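Long-range contacts in inorganic pyrophosphatase (Shewanella sp. AS-11, PDB 6LL7), which probably hydrolyses inorganic diphosphate to two phosphate ions with the help of manganese ions held in its active site: residues K27-E32 against Y128-P133; H247-L252 against L264-S269; D73-T78 against I92-K97; P12-I17 against P44-I49; V220-V225 against L253-K258. All coordinates share one frame; numbering follows the deposited sequence.

Contact 1: residues K27-E32 against Y128-P133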
# COMPACT_ATOMS: atom_id res chain seq x y z
N LYS A 27 10.74 -11.09 -15.91
CA LYS A 27 11.69 -10.41 -16.81
C LYS A 27 12.94 -11.29 -16.99
O LYS A 27 13.36 -11.43 -18.15
CB LYS A 27 12.02 -9.02 -16.25
CG LYS A 27 10.92 -7.99 -16.40
CD LYS A 27 10.38 -7.90 -17.83
CE LYS A 27 9.59 -6.66 -18.08
NZ LYS A 27 9.10 -6.67 -19.47
N ASN A 28 13.50 -11.86 -15.92
CA ASN A 28 14.73 -12.69 -16.01
C ASN A 28 14.42 -13.93 -16.85
O ASN A 28 15.34 -14.39 -17.55
CB ASN A 28 15.32 -13.06 -14.65
CG ASN A 28 15.99 -11.87 -13.97
OD1 ASN A 28 15.75 -11.61 -12.79
ND2 ASN A 28 16.79 -11.13 -14.72
N GLN A 29 13.19 -14.44 -16.80
CA GLN A 29 12.80 -15.68 -17.53
C GLN A 29 12.64 -15.39 -19.02
O GLN A 29 12.78 -16.35 -19.80
CB GLN A 29 11.49 -16.26 -16.98
CG GLN A 29 11.65 -16.95 -15.64
CD GLN A 29 12.29 -18.30 -15.80
OE1 GLN A 29 11.84 -19.13 -16.60
NE2 GLN A 29 13.35 -18.53 -15.04
N ILE A 30 12.34 -14.14 -19.40
CA ILE A 30 12.13 -13.76 -20.83
C ILE A 30 13.37 -13.01 -21.34
O ILE A 30 13.26 -12.37 -22.41
CB ILE A 30 10.83 -12.96 -21.06
CG1 ILE A 30 10.77 -11.68 -20.22
CG2 ILE A 30 9.61 -13.84 -20.82
CD1 ILE A 30 9.77 -10.68 -20.71
N GLY A 31 14.50 -13.12 -20.64
CA GLY A 31 15.81 -12.60 -21.10
C GLY A 31 15.93 -11.09 -21.02
O GLY A 31 16.70 -10.53 -21.83
N GLU A 32 15.21 -10.43 -20.09
CA GLU A 32 15.28 -8.97 -19.83
C GLU A 32 15.78 -8.77 -18.40
O GLU A 32 14.99 -8.68 -17.47
CB GLU A 32 13.92 -8.30 -20.04
CG GLU A 32 13.60 -8.08 -21.52
CD GLU A 32 12.15 -7.74 -21.82
OE1 GLU A 32 11.64 -6.77 -21.19
OE2 GLU A 32 11.53 -8.49 -22.63
N TYR A 128 3.07 -13.58 -21.58
CA TYR A 128 4.41 -14.11 -21.96
C TYR A 128 4.38 -15.64 -22.05
O TYR A 128 5.34 -16.21 -22.60
CB TYR A 128 5.49 -13.61 -21.01
CG TYR A 128 5.90 -12.17 -21.22
CD1 TYR A 128 6.41 -11.75 -22.44
CD2 TYR A 128 5.78 -11.24 -20.21
CE1 TYR A 128 6.80 -10.43 -22.65
CE2 TYR A 128 6.15 -9.92 -20.41
CZ TYR A 128 6.67 -9.51 -21.62
OH TYR A 128 7.06 -8.21 -21.79
N GLN A 129 3.33 -16.29 -21.54
CA GLN A 129 3.23 -17.77 -21.45
C GLN A 129 4.42 -18.31 -20.65
O GLN A 129 5.04 -19.28 -21.09
CB GLN A 129 3.11 -18.37 -22.85
CG GLN A 129 1.83 -17.92 -23.56
CD GLN A 129 1.56 -18.73 -24.81
OE1 GLN A 129 2.29 -18.64 -25.79
NE2 GLN A 129 0.52 -19.55 -24.78
N VAL A 130 4.71 -17.68 -19.51
CA VAL A 130 5.67 -18.19 -18.49
C VAL A 130 4.86 -18.78 -17.34
O VAL A 130 3.98 -18.07 -16.84
CB VAL A 130 6.61 -17.09 -17.98
CG1 VAL A 130 7.64 -17.67 -17.01
CG2 VAL A 130 7.27 -16.34 -19.13
N LYS A 131 5.13 -20.03 -16.95
CA LYS A 131 4.46 -20.66 -15.78
C LYS A 131 4.88 -19.89 -14.52
O LYS A 131 6.06 -19.51 -14.41
CB LYS A 131 4.80 -22.15 -15.65
CG LYS A 131 4.47 -23.01 -16.87
CD LYS A 131 3.00 -23.30 -17.10
CE LYS A 131 2.78 -24.47 -18.05
NZ LYS A 131 3.41 -24.25 -19.38
N ILE A 132 3.92 -19.64 -13.63
CA ILE A 132 4.14 -19.00 -12.31
C ILE A 132 4.60 -20.08 -11.34
O ILE A 132 3.84 -21.00 -11.04
CB ILE A 132 2.86 -18.29 -11.83
CG1 ILE A 132 2.26 -17.43 -12.94
CG2 ILE A 132 3.13 -17.50 -10.56
CD1 ILE A 132 1.06 -16.61 -12.53
N PRO A 133 5.85 -20.03 -10.82
CA PRO A 133 6.27 -20.98 -9.79
C PRO A 133 5.44 -20.80 -8.51
O PRO A 133 5.08 -19.66 -8.17
CB PRO A 133 7.76 -20.69 -9.53
CG PRO A 133 8.18 -19.67 -10.57
CD PRO A 133 6.92 -19.09 -11.18
O HOH W 1 8.88 -7.08 -23.33
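Ile30 stands its delta methyl on one face of the Tyr128 ring, the two side chains crossing at about a right angle. CD1 lies 3.6 Å from the ring centroid and 17° off the ring normal, a CH-pi contact displaced toward the hydroxyl end, where Ile30 CD1 comes within 3.4 Å of Tyr128 CZ. A chi1 of 58° puts CG1 of Ile30 between the backbone N and the carbonyl carbon and turns the other branch to Val130: CG2 meets Val130 CG2 at 3.8 Å, again crosswise. The second valine methyl, CG1, touches the CB of Gln29. Beyond the ring, water 1 accepts from Tyr128 OH at 2.6 Å and donates to Glu32 OE2. The other carboxylate oxygen, Glu32 OE1, forms a salt bridge with Lys27 NZ at 3.1 Å, met from above the carboxylate plane; Lys27 also pairs with Glu108. At the surface of the DHH domain, the arrangement of these side chains joins two helix ends: Ile30 follows helix 14-29, and Tyr128 closes helix 117-128, which finishes in a Schellman motif with Gln129 as its C-prime residue.

Contact 2: residues H247-L252 against L264-S269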
# COMPACT_ATOMS: atom_id res chain seq x y z
N HIS A 247 -1.12 21.08 8.49
CA HIS A 247 -2.50 21.55 8.76
C HIS A 247 -3.25 20.50 9.60
O HIS A 247 -3.95 20.90 10.55
CB HIS A 247 -3.23 21.86 7.44
CG HIS A 247 -4.65 22.26 7.62
ND1 HIS A 247 -5.65 21.33 7.85
CD2 HIS A 247 -5.25 23.47 7.62
CE1 HIS A 247 -6.81 21.96 7.99
NE2 HIS A 247 -6.59 23.28 7.85
N SER A 248 -3.11 19.21 9.23
CA SER A 248 -3.89 18.07 9.78
C SER A 248 -3.05 16.78 9.77
O SER A 248 -2.40 16.50 8.74
CB SER A 248 -5.16 17.84 9.00
OG SER A 248 -6.09 18.90 9.20
N VAL A 249 -3.09 16.02 10.87
CA VAL A 249 -2.58 14.61 10.93
C VAL A 249 -3.73 13.71 11.40
O VAL A 249 -4.27 13.98 12.50
CB VAL A 249 -1.34 14.47 11.82
CG1 VAL A 249 -0.82 13.04 11.83
CG2 VAL A 249 -0.24 15.44 11.40
N LEU A 250 -4.10 12.72 10.58
CA LEU A 250 -5.19 11.75 10.87
C LEU A 250 -4.61 10.33 10.85
O LEU A 250 -3.78 10.03 9.95
CB LEU A 250 -6.33 11.86 9.84
CG LEU A 250 -6.53 13.20 9.14
CD1 LEU A 250 -7.53 13.05 8.00
CD2 LEU A 250 -7.00 14.26 10.12
N LEU A 251 -5.05 9.48 11.79
CA LEU A 251 -4.66 8.04 11.88
C LEU A 251 -5.93 7.19 11.80
O LEU A 251 -6.78 7.33 12.70
CB LEU A 251 -3.91 7.75 13.18
CG LEU A 251 -3.46 6.31 13.38
CD1 LEU A 251 -2.39 5.93 12.37
CD2 LEU A 251 -2.96 6.07 14.80
N LEU A 252 -6.03 6.35 10.77
CA LEU A 252 -7.13 5.38 10.57
C LEU A 252 -6.79 4.11 11.36
O LEU A 252 -5.76 3.47 11.02
CB LEU A 252 -7.27 5.06 9.07
CG LEU A 252 -7.79 6.20 8.18
CD1 LEU A 252 -7.44 5.97 6.72
CD2 LEU A 252 -9.29 6.37 8.34
N LEU A 264 -8.40 8.99 14.39
CA LEU A 264 -7.81 9.98 15.33
C LEU A 264 -7.45 11.24 14.55
O LEU A 264 -6.79 11.11 13.52
CB LEU A 264 -6.56 9.38 15.99
CG LEU A 264 -6.70 7.97 16.56
CD1 LEU A 264 -5.47 7.60 17.36
CD2 LEU A 264 -7.94 7.84 17.43
N VAL A 265 -7.86 12.41 15.03
CA VAL A 265 -7.76 13.71 14.29
C VAL A 265 -7.03 14.74 15.17
O VAL A 265 -7.45 14.93 16.33
CB VAL A 265 -9.15 14.22 13.86
CG1 VAL A 265 -9.08 15.58 13.18
CG2 VAL A 265 -9.85 13.20 12.97
N VAL A 266 -5.98 15.36 14.62
CA VAL A 266 -5.43 16.68 15.05
C VAL A 266 -5.40 17.56 13.80
O VAL A 266 -4.74 17.16 12.80
CB VAL A 266 -4.05 16.55 15.73
CG1 VAL A 266 -4.15 15.91 17.10
CG2 VAL A 266 -3.04 15.81 14.87
N SER A 267 -6.12 18.69 13.84
CA SER A 267 -6.35 19.59 12.68
C SER A 267 -6.38 21.05 13.13
O SER A 267 -6.81 21.31 14.27
CB SER A 267 -7.63 19.21 11.96
OG SER A 267 -7.78 19.93 10.74
N ASP A 268 -5.94 21.96 12.26
CA ASP A 268 -6.12 23.43 12.42
C ASP A 268 -7.59 23.78 12.18
O ASP A 268 -8.01 24.86 12.62
CB ASP A 268 -5.22 24.22 11.47
CG ASP A 268 -3.74 24.19 11.83
OD1 ASP A 268 -3.43 23.80 12.96
OD2 ASP A 268 -2.92 24.56 10.97
N SER A 269 -8.34 22.90 11.50
CA SER A 269 -9.80 23.02 11.26
C SER A 269 -10.56 22.16 12.28
O SER A 269 -10.45 20.91 12.21
CB SER A 269 -10.13 22.67 9.84
OG SER A 269 -11.54 22.70 9.65
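With OG at -69° in Ser248, beside the backbone N, and at -172° in Ser267, anti to it, the two hydroxyls of this facing pair converge to 2.5 Å between Ser248 OG and Ser267 OG, a short hydrogen bond in which either could donate. The His247 imidazole brings ND1 to Ser248 OG at 2.8 Å and lays one ring face against CB of Asp268, a CH-pi contact. Ser269 CB touches the same ring at its edge. Ser267 OG also accepts from the backbone N of Ser269, forming an ST turn as the strand ends.

The strands themselves run antiparallel at 178°, the axes of segments 248-252 and 264-267 approaching to 4.8 Å, as the two arms of the hairpin 248-255 and 260-267 in the mixed sheet of the DHHA2 domain. Val249 with Val266 and Leu251 with Leu264 are hydrogen-bonded pairs, each closed by two backbone bonds. On their face, Val249 CB meets Val266 CG2 at 3.7 Å, while Leu251 and Leu264 lie side by side; helix 230-243 packs there. The other face carries the serines and Leu250, whose CD2 rests 3.9 Å from Val265 CG1, with Leu272 of helix 272-277 close by.

Asp268 N donates to His247 O at 2.8 Å, extending the ladder past the last strand pair, and the Asp268 carboxylate pairs with Lys241. The hairpin thus passes from aliphatic packing to a chain of polar links from imidazole through two hydroxyls to a backbone NH, in which each serine oxygen has more than one partner and is probably fixed in its rotation.

Contact 3: residues D73-T78 against I92-K97; sequences DHSEIT and IVDHHK. With MN (manganese (II) ion), chain F; MN (manganese (II) ion), chain E.
Asp73, Lys97 and Ser75 bury the most surface here, and each meets its neighbours by different chemistry. Asp73 bridges the two manganese ions: OD1 binds the chain F ion at 2.1 Å, and OD2 binds the chain E ion at 2.2 Å. With CG anti to the backbone N (chi1 -164°), its carboxylate runs beside the His95 ring, their planes 14° apart, and His95 NE2 ligates the chain F manganese at 2.2 Å. Asp15 and Asp147 also bind that ion, whereas His9 and Asp13 complete the protein ligands of the other. Asp73 N is anchored to Val93 O at 2.9 Å.

Lys97 reaches across to Glu76, its NZ meeting OE2 on the syn side at 3.0 Å in a salt bridge whose side chains cross at about a right angle. Ser75 OG bonds to the backbone N of Gly99 and to water 2, which also lies 2.6 Å from Asp94 OD2. His96 ND1 donates to the syn lone pair of Asp94 OD1, 2.5 Å between ND1 and OD1.

The DHH metal centre thus has a second shell: Asp94 orients His96, whose ring edge faces Asp73 OD1, and the shared carboxylate probably offsets part of the charge of both metals.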
# COMPACT_ATOMS: atom_id res chain seq x y z
N ASP A 73 3.10 -0.04 -8.72
CA ASP A 73 2.05 0.28 -7.71
C ASP A 73 1.99 1.79 -7.45
O ASP A 73 1.55 2.19 -6.35
CB ASP A 73 2.33 -0.44 -6.38
CG ASP A 73 1.18 -0.53 -5.40
OD1 ASP A 73 0.02 -0.45 -5.84
OD2 ASP A 73 1.48 -0.69 -4.19
N HIS A 74 2.45 2.59 -8.38
CA HIS A 74 2.17 4.06 -8.43
C HIS A 74 2.53 4.59 -9.83
O HIS A 74 3.13 3.84 -10.61
CB HIS A 74 2.95 4.79 -7.33
CG HIS A 74 4.42 4.79 -7.55
ND1 HIS A 74 5.07 5.85 -8.17
CD2 HIS A 74 5.38 3.90 -7.20
CE1 HIS A 74 6.35 5.59 -8.22
NE2 HIS A 74 6.58 4.41 -7.63
N SER A 75 2.19 5.84 -10.12
CA SER A 75 2.71 6.59 -11.29
C SER A 75 2.95 8.05 -10.87
O SER A 75 2.67 8.94 -11.69
CB SER A 75 1.80 6.46 -12.49
OG SER A 75 0.47 6.90 -12.21
N GLU A 76 3.45 8.25 -9.65
CA GLU A 76 3.65 9.58 -9.02
C GLU A 76 5.15 9.86 -8.85
O GLU A 76 5.91 8.93 -8.49
CB GLU A 76 3.00 9.65 -7.63
CG GLU A 76 1.53 9.27 -7.60
CD GLU A 76 0.61 10.26 -8.30
OE1 GLU A 76 0.93 11.50 -8.31
OE2 GLU A 76 -0.43 9.81 -8.84
N ILE A 77 5.55 11.13 -9.03
CA ILE A 77 6.92 11.63 -8.75
C ILE A 77 7.21 11.46 -7.25
O ILE A 77 8.29 10.92 -6.95
CB ILE A 77 7.07 13.09 -9.23
CG1 ILE A 77 6.96 13.19 -10.76
CG2 ILE A 77 8.36 13.72 -8.71
CD1 ILE A 77 6.97 14.61 -11.29
N THR A 78 6.30 11.88 -6.35
CA THR A 78 6.58 11.94 -4.88
C THR A 78 6.81 10.53 -4.34
O THR A 78 7.66 10.39 -3.44
CB THR A 78 5.49 12.64 -4.04
OG1 THR A 78 4.21 12.08 -4.32
CG2 THR A 78 5.44 14.14 -4.26
N ILE A 92 5.99 0.76 -16.30
CA ILE A 92 5.12 0.99 -15.12
C ILE A 92 4.05 -0.10 -15.09
O ILE A 92 3.37 -0.27 -16.11
CB ILE A 92 4.46 2.37 -15.13
CG1 ILE A 92 5.47 3.52 -15.12
CG2 ILE A 92 3.51 2.44 -13.93
CD1 ILE A 92 4.87 4.86 -15.45
N VAL A 93 3.90 -0.78 -13.95
CA VAL A 93 2.73 -1.67 -13.70
C VAL A 93 2.01 -1.18 -12.44
O VAL A 93 2.64 -1.15 -11.39
CB VAL A 93 3.13 -3.15 -13.58
CG1 VAL A 93 4.22 -3.40 -12.54
CG2 VAL A 93 1.91 -3.99 -13.31
N ASP A 94 0.73 -0.86 -12.56
CA ASP A 94 -0.03 -0.18 -11.48
C ASP A 94 -1.54 -0.37 -11.68
O ASP A 94 -1.96 -0.91 -12.73
CB ASP A 94 0.33 1.30 -11.45
CG ASP A 94 -0.24 2.07 -10.27
OD1 ASP A 94 -0.62 1.41 -9.27
OD2 ASP A 94 -0.30 3.32 -10.35
N HIS A 95 -2.32 0.08 -10.70
CA HIS A 95 -3.80 0.04 -10.69
C HIS A 95 -4.33 1.35 -10.08
O HIS A 95 -5.44 1.31 -9.54
CB HIS A 95 -4.29 -1.18 -9.91
CG HIS A 95 -3.86 -1.21 -8.48
ND1 HIS A 95 -4.74 -0.99 -7.43
CD2 HIS A 95 -2.65 -1.42 -7.92
CE1 HIS A 95 -4.09 -1.07 -6.29
NE2 HIS A 95 -2.80 -1.34 -6.56
N HIS A 96 -3.57 2.44 -10.18
CA HIS A 96 -4.01 3.78 -9.73
C HIS A 96 -4.29 4.69 -10.93
O HIS A 96 -3.95 4.31 -12.08
CB HIS A 96 -2.96 4.43 -8.83
CG HIS A 96 -2.75 3.69 -7.56
ND1 HIS A 96 -1.77 2.71 -7.42
CD2 HIS A 96 -3.41 3.75 -6.38
CE1 HIS A 96 -1.85 2.21 -6.21
NE2 HIS A 96 -2.83 2.84 -5.54
N LYS A 97 -4.85 5.85 -10.62
CA LYS A 97 -4.94 7.04 -11.50
C LYS A 97 -3.55 7.34 -12.07
O LYS A 97 -2.53 6.98 -11.46
CB LYS A 97 -5.54 8.22 -10.72
CG LYS A 97 -4.65 8.84 -9.65
CD LYS A 97 -5.30 10.06 -8.99
CE LYS A 97 -4.36 10.88 -8.13
NZ LYS A 97 -3.11 11.22 -8.87
MN MN F . -1.45 -1.60 -4.78
MN MN E . 0.73 0.30 -2.39
O HOH W 2 -0.86 4.65 -12.52
O HOH W 3 -0.26 1.33 -3.59
O HOH W 4 -2.16 -0.09 -3.02

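Contact 4: residues P12-I17 against P44-I49. With MN (manganese (II) ion), chain E; MN (manganese (II) ion), chain F.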
# COMPACT_ATOMS: atom_id res chain seq x y z
N PRO A 12 7.25 1.01 1.34
CA PRO A 12 6.70 -0.14 0.61
C PRO A 12 5.65 -0.95 1.37
O PRO A 12 5.85 -1.27 2.52
CB PRO A 12 7.94 -1.01 0.34
CG PRO A 12 9.01 -0.50 1.28
CD PRO A 12 8.71 0.98 1.42
N ASP A 13 4.56 -1.31 0.72
CA ASP A 13 3.54 -2.26 1.26
C ASP A 13 3.78 -3.63 0.63
O ASP A 13 4.74 -3.73 -0.15
CB ASP A 13 2.12 -1.76 0.98
CG ASP A 13 1.87 -1.40 -0.47
OD1 ASP A 13 2.77 -1.65 -1.30
OD2 ASP A 13 0.80 -0.85 -0.74
N SER A 14 2.96 -4.64 0.93
CA SER A 14 3.12 -5.99 0.35
C SER A 14 3.09 -5.96 -1.18
O SER A 14 3.97 -6.63 -1.80
CB SER A 14 2.12 -6.95 0.91
OG SER A 14 2.45 -7.26 2.26
N ASP A 15 2.17 -5.17 -1.78
CA ASP A 15 2.01 -5.06 -3.25
C ASP A 15 3.33 -4.62 -3.88
O ASP A 15 3.75 -5.29 -4.85
CB ASP A 15 0.88 -4.10 -3.64
CG ASP A 15 0.44 -4.18 -5.09
OD1 ASP A 15 0.77 -5.21 -5.73
OD2 ASP A 15 -0.26 -3.25 -5.57
N SER A 16 3.93 -3.53 -3.39
CA SER A 16 5.21 -2.97 -3.90
C SER A 16 6.35 -4.00 -3.79
O SER A 16 7.16 -4.05 -4.73
CB SER A 16 5.60 -1.69 -3.20
OG SER A 16 4.58 -0.69 -3.30
N ILE A 17 6.44 -4.77 -2.70
CA ILE A 17 7.59 -5.68 -2.44
C ILE A 17 7.35 -6.99 -3.20
O ILE A 17 8.26 -7.43 -3.93
CB ILE A 17 7.78 -5.93 -0.93
CG1 ILE A 17 8.13 -4.66 -0.15
CG2 ILE A 17 8.78 -7.04 -0.68
CD1 ILE A 17 9.49 -4.08 -0.48
N PRO A 44 6.10 -5.79 9.28
CA PRO A 44 6.01 -7.18 9.73
C PRO A 44 5.11 -8.09 8.87
O PRO A 44 5.46 -9.25 8.73
CB PRO A 44 5.46 -7.05 11.15
CG PRO A 44 6.04 -5.73 11.63
CD PRO A 44 6.01 -4.84 10.40
N GLU A 45 4.01 -7.54 8.35
CA GLU A 45 3.10 -8.22 7.38
C GLU A 45 3.90 -8.77 6.19
O GLU A 45 3.88 -9.99 5.96
CB GLU A 45 2.02 -7.26 6.88
CG GLU A 45 1.08 -7.90 5.87
CD GLU A 45 0.52 -6.93 4.84
OE1 GLU A 45 0.41 -5.76 5.18
OE2 GLU A 45 0.22 -7.35 3.72
N THR A 46 4.57 -7.88 5.45
CA THR A 46 5.35 -8.25 4.23
C THR A 46 6.45 -9.25 4.62
O THR A 46 6.61 -10.27 3.90
CB THR A 46 5.90 -7.01 3.52
OG1 THR A 46 4.84 -6.05 3.41
CG2 THR A 46 6.42 -7.32 2.14
N ALA A 47 7.17 -9.00 5.73
CA ALA A 47 8.27 -9.87 6.22
C ALA A 47 7.73 -11.28 6.45
O ALA A 47 8.43 -12.25 6.09
CB ALA A 47 8.92 -9.29 7.46
N PHE A 48 6.51 -11.41 6.99
CA PHE A 48 5.86 -12.72 7.26
C PHE A 48 5.60 -13.44 5.93
O PHE A 48 5.87 -14.65 5.87
CB PHE A 48 4.59 -12.55 8.10
CG PHE A 48 3.64 -13.73 8.06
CD1 PHE A 48 3.95 -14.92 8.69
CD2 PHE A 48 2.44 -13.64 7.38
CE1 PHE A 48 3.08 -16.00 8.63
CE2 PHE A 48 1.56 -14.71 7.34
CZ PHE A 48 1.88 -15.89 7.98
N ILE A 49 5.12 -12.72 4.90
CA ILE A 49 4.74 -13.28 3.57
C ILE A 49 5.99 -13.87 2.93
O ILE A 49 5.95 -15.06 2.52
CB ILE A 49 4.03 -12.23 2.68
CG1 ILE A 49 2.68 -11.83 3.28
CG2 ILE A 49 3.86 -12.76 1.26
CD1 ILE A 49 2.01 -10.66 2.61
MN MN E . 0.73 0.30 -2.39
MN MN F . -1.45 -1.60 -4.78
O HOH W 5 6.41 -4.00 3.76
O HOH W 6 1.43 -4.50 3.15
O HOH W 3 -0.26 1.33 -3.59
O HOH W 4 -2.16 -0.09 -3.02
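Ser14 OG is gripped between two side chains of helix 44-53, donating to Glu45 OE2 at 2.7 Å and lying 2.9 Å from Thr46 OG1. The carboxylate is met from well above its plane, 73° out of it. Close apolar packing adjoins this polar knot: Thr46 OG1 sits beside the backbone N (chi1 -47°), which leaves CG2 anti to it and against Ile17 CB at 3.6 Å. The CD1 methyl of Ile49 closes in on the Ser14 hydroxyl, 3.4 Å from its OG.

Helix 14-29 begins here with Asp13 as N-cap. Its OD1 accepts from both N and OG of Ser16, which arrive from opposite faces of the carboxylate plane, while OD2 binds the chain E manganese at 2.0 Å. Asp15, on the side of the helix turned from helix 44-53, ligates the chain F manganese, so the start of this helix supplies ligands to both metals of the DHH site.

Around the knot the contact is looser and mediated by water: water 6 accepts from Ser14 N and donates to Glu45 OE1, and on the Pro12 side water 5 links Pro12 O to Thr46 OG1. Glu45 is further tied to Lys187 and Ser146. Replacing Glu45 by an alanine would probably cost Lys187 a charged partner and the Ser14 hydroxyl its acceptor, and let water 6 shift. On the far flank, Ile49 continues onto Ile139 and Cys142 of helix 134-148.

Contact 5: residues V220-V225 against L253-K258; sequences VIDLAV and LTDIMK
Val220 pairs in parallel with Asp255 at the end of two neighbouring strands, its N donating to Thr254 O at 2.9 Å and its O accepting from Ile256 N at 3.0 Å. Past this bridge both segments leave the sheet, and the Asp255 carboxylate gathers the turns that follow. With CG anti to the backbone N (chi1 -171°), it brings OD2 to Leu223 N at 3.0 Å, while OD1 accepts from Lys258 N at 2.8 Å in an Asx motif. Lys258 NZ forms a salt bridge with OD2, and it and Leu223 N reach that oxygen from opposite faces of the carboxylate plane. Asp222 OD1 accepts from Ala224 N, forming an Asx turn, and its salt bridge to Lys258 NZ is long, 4.0 Å.

Apolar groups flank these charges. Leu223 crosses Leu253 at about a right angle, CD1 against CB at 3.8 Å. Ile221 and Met257 lie side by side, with Ile221 CG2 touching Met257 CG; Met181 and Lys185 of helix 176-188 also meet Ile221.

An asparagine in place of Asp255 would probably leave Lys258 without its close charged mate and cost one of the two turns its acceptor. In this corner of the DHHA2 domain, the two aspartates approach to 4.1 Å between Asp222 OD1 and Asp255 OD2, a proximity of like charges that the nearby Lys258 ammonium probably eases.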
# COMPACT_ATOMS: atom_id res chain seq x y z
N VAL A 220 -6.37 -4.01 11.32
CA VAL A 220 -6.27 -5.08 12.35
C VAL A 220 -7.58 -5.87 12.36
O VAL A 220 -8.56 -5.39 11.77
CB VAL A 220 -5.96 -4.48 13.74
CG1 VAL A 220 -4.66 -3.71 13.74
CG2 VAL A 220 -7.10 -3.60 14.23
N ILE A 221 -7.56 -7.03 13.00
CA ILE A 221 -8.74 -7.94 13.12
C ILE A 221 -9.66 -7.42 14.23
O ILE A 221 -10.89 -7.61 14.12
CB ILE A 221 -8.27 -9.39 13.36
CG1 ILE A 221 -7.56 -9.93 12.12
CG2 ILE A 221 -9.43 -10.28 13.80
CD1 ILE A 221 -7.47 -11.44 12.04
N ASP A 222 -9.11 -6.77 15.25
CA ASP A 222 -9.93 -6.26 16.39
C ASP A 222 -9.37 -4.91 16.84
O ASP A 222 -8.17 -4.84 17.20
CB ASP A 222 -10.00 -7.28 17.52
CG ASP A 222 -10.85 -6.86 18.71
OD1 ASP A 222 -11.48 -5.79 18.64
OD2 ASP A 222 -10.87 -7.61 19.69
N LEU A 223 -10.24 -3.90 16.84
CA LEU A 223 -9.93 -2.49 17.19
C LEU A 223 -9.51 -2.36 18.68
O LEU A 223 -8.80 -1.40 19.00
CB LEU A 223 -11.21 -1.71 16.86
CG LEU A 223 -11.27 -0.25 17.29
CD1 LEU A 223 -10.14 0.54 16.67
CD2 LEU A 223 -12.62 0.33 16.90
N ALA A 224 -9.88 -3.33 19.52
CA ALA A 224 -9.57 -3.38 20.98
C ALA A 224 -8.06 -3.46 21.26
O ALA A 224 -7.66 -3.12 22.39
CB ALA A 224 -10.27 -4.56 21.62
N VAL A 225 -7.24 -3.90 20.30
CA VAL A 225 -5.77 -4.06 20.46
C VAL A 225 -5.12 -2.69 20.73
O VAL A 225 -4.02 -2.67 21.31
CB VAL A 225 -5.10 -4.74 19.24
CG1 VAL A 225 -5.70 -6.12 18.96
CG2 VAL A 225 -5.14 -3.85 18.00
N LEU A 253 -7.59 3.76 12.37
CA LEU A 253 -7.57 2.42 13.02
C LEU A 253 -8.69 1.61 12.39
O LEU A 253 -9.86 1.84 12.77
CB LEU A 253 -7.73 2.53 14.54
CG LEU A 253 -6.76 3.48 15.26
CD1 LEU A 253 -7.00 3.46 16.76
CD2 LEU A 253 -5.31 3.13 14.97
N THR A 254 -8.35 0.72 11.44
CA THR A 254 -9.30 0.01 10.55
C THR A 254 -9.52 -1.42 11.07
O THR A 254 -8.56 -2.19 11.08
CB THR A 254 -8.80 0.06 9.09
OG1 THR A 254 -8.80 1.42 8.67
CG2 THR A 254 -9.63 -0.76 8.13
N ASP A 255 -10.75 -1.73 11.49
CA ASP A 255 -11.20 -3.07 11.95
C ASP A 255 -11.76 -3.81 10.73
O ASP A 255 -12.79 -3.38 10.22
CB ASP A 255 -12.21 -2.94 13.10
CG ASP A 255 -12.58 -4.24 13.80
OD1 ASP A 255 -12.91 -5.24 13.09
OD2 ASP A 255 -12.57 -4.23 15.06
N ILE A 256 -11.08 -4.85 10.25
CA ILE A 256 -11.45 -5.53 8.98
C ILE A 256 -12.63 -6.48 9.22
O ILE A 256 -13.21 -6.93 8.21
CB ILE A 256 -10.23 -6.22 8.33
CG1 ILE A 256 -9.74 -7.45 9.10
CG2 ILE A 256 -9.11 -5.22 8.10
CD1 ILE A 256 -9.23 -8.56 8.20
N MET A 257 -12.97 -6.77 10.48
CA MET A 257 -14.14 -7.64 10.83
C MET A 257 -15.40 -6.77 10.95
O MET A 257 -16.39 -7.12 10.31
CB MET A 257 -13.89 -8.42 12.13
CG MET A 257 -12.65 -9.30 12.07
SD MET A 257 -12.59 -10.37 10.60
CE MET A 257 -13.07 -11.91 11.38
N LYS A 258 -15.35 -5.66 11.69
CA LYS A 258 -16.47 -4.68 11.77
C LYS A 258 -16.62 -3.96 10.42
O LYS A 258 -17.71 -3.42 10.14
CB LYS A 258 -16.25 -3.70 12.92
CG LYS A 258 -16.16 -4.31 14.31
CD LYS A 258 -16.21 -3.27 15.40
CE LYS A 258 -16.10 -3.85 16.79
NZ LYS A 258 -14.67 -3.92 17.20

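Overall arrangement
Contacts 3 and 4 form the buried heart of the DHH domain: they share both manganese ions and waters 3 and 4, and touch directly where Asp73 and Asp15 coordinate the same metal. Contact 1 uses the opposite end of helix 14-29 from contact 4, about 22 Å away between centres, and is a surface contact dominated by apolar and ring packing. Contacts 2 and 5 lie in the DHHA2 domain and are partly buried. They share strand 248-255, which pairs antiparallel in one and parallel in the other, and the regular ladder of contact 2 gives way in contact 5 to carboxylate-held turns. Metal coordination thus marks the centre, whereas backbone pairing dominates the sheet of the second domain.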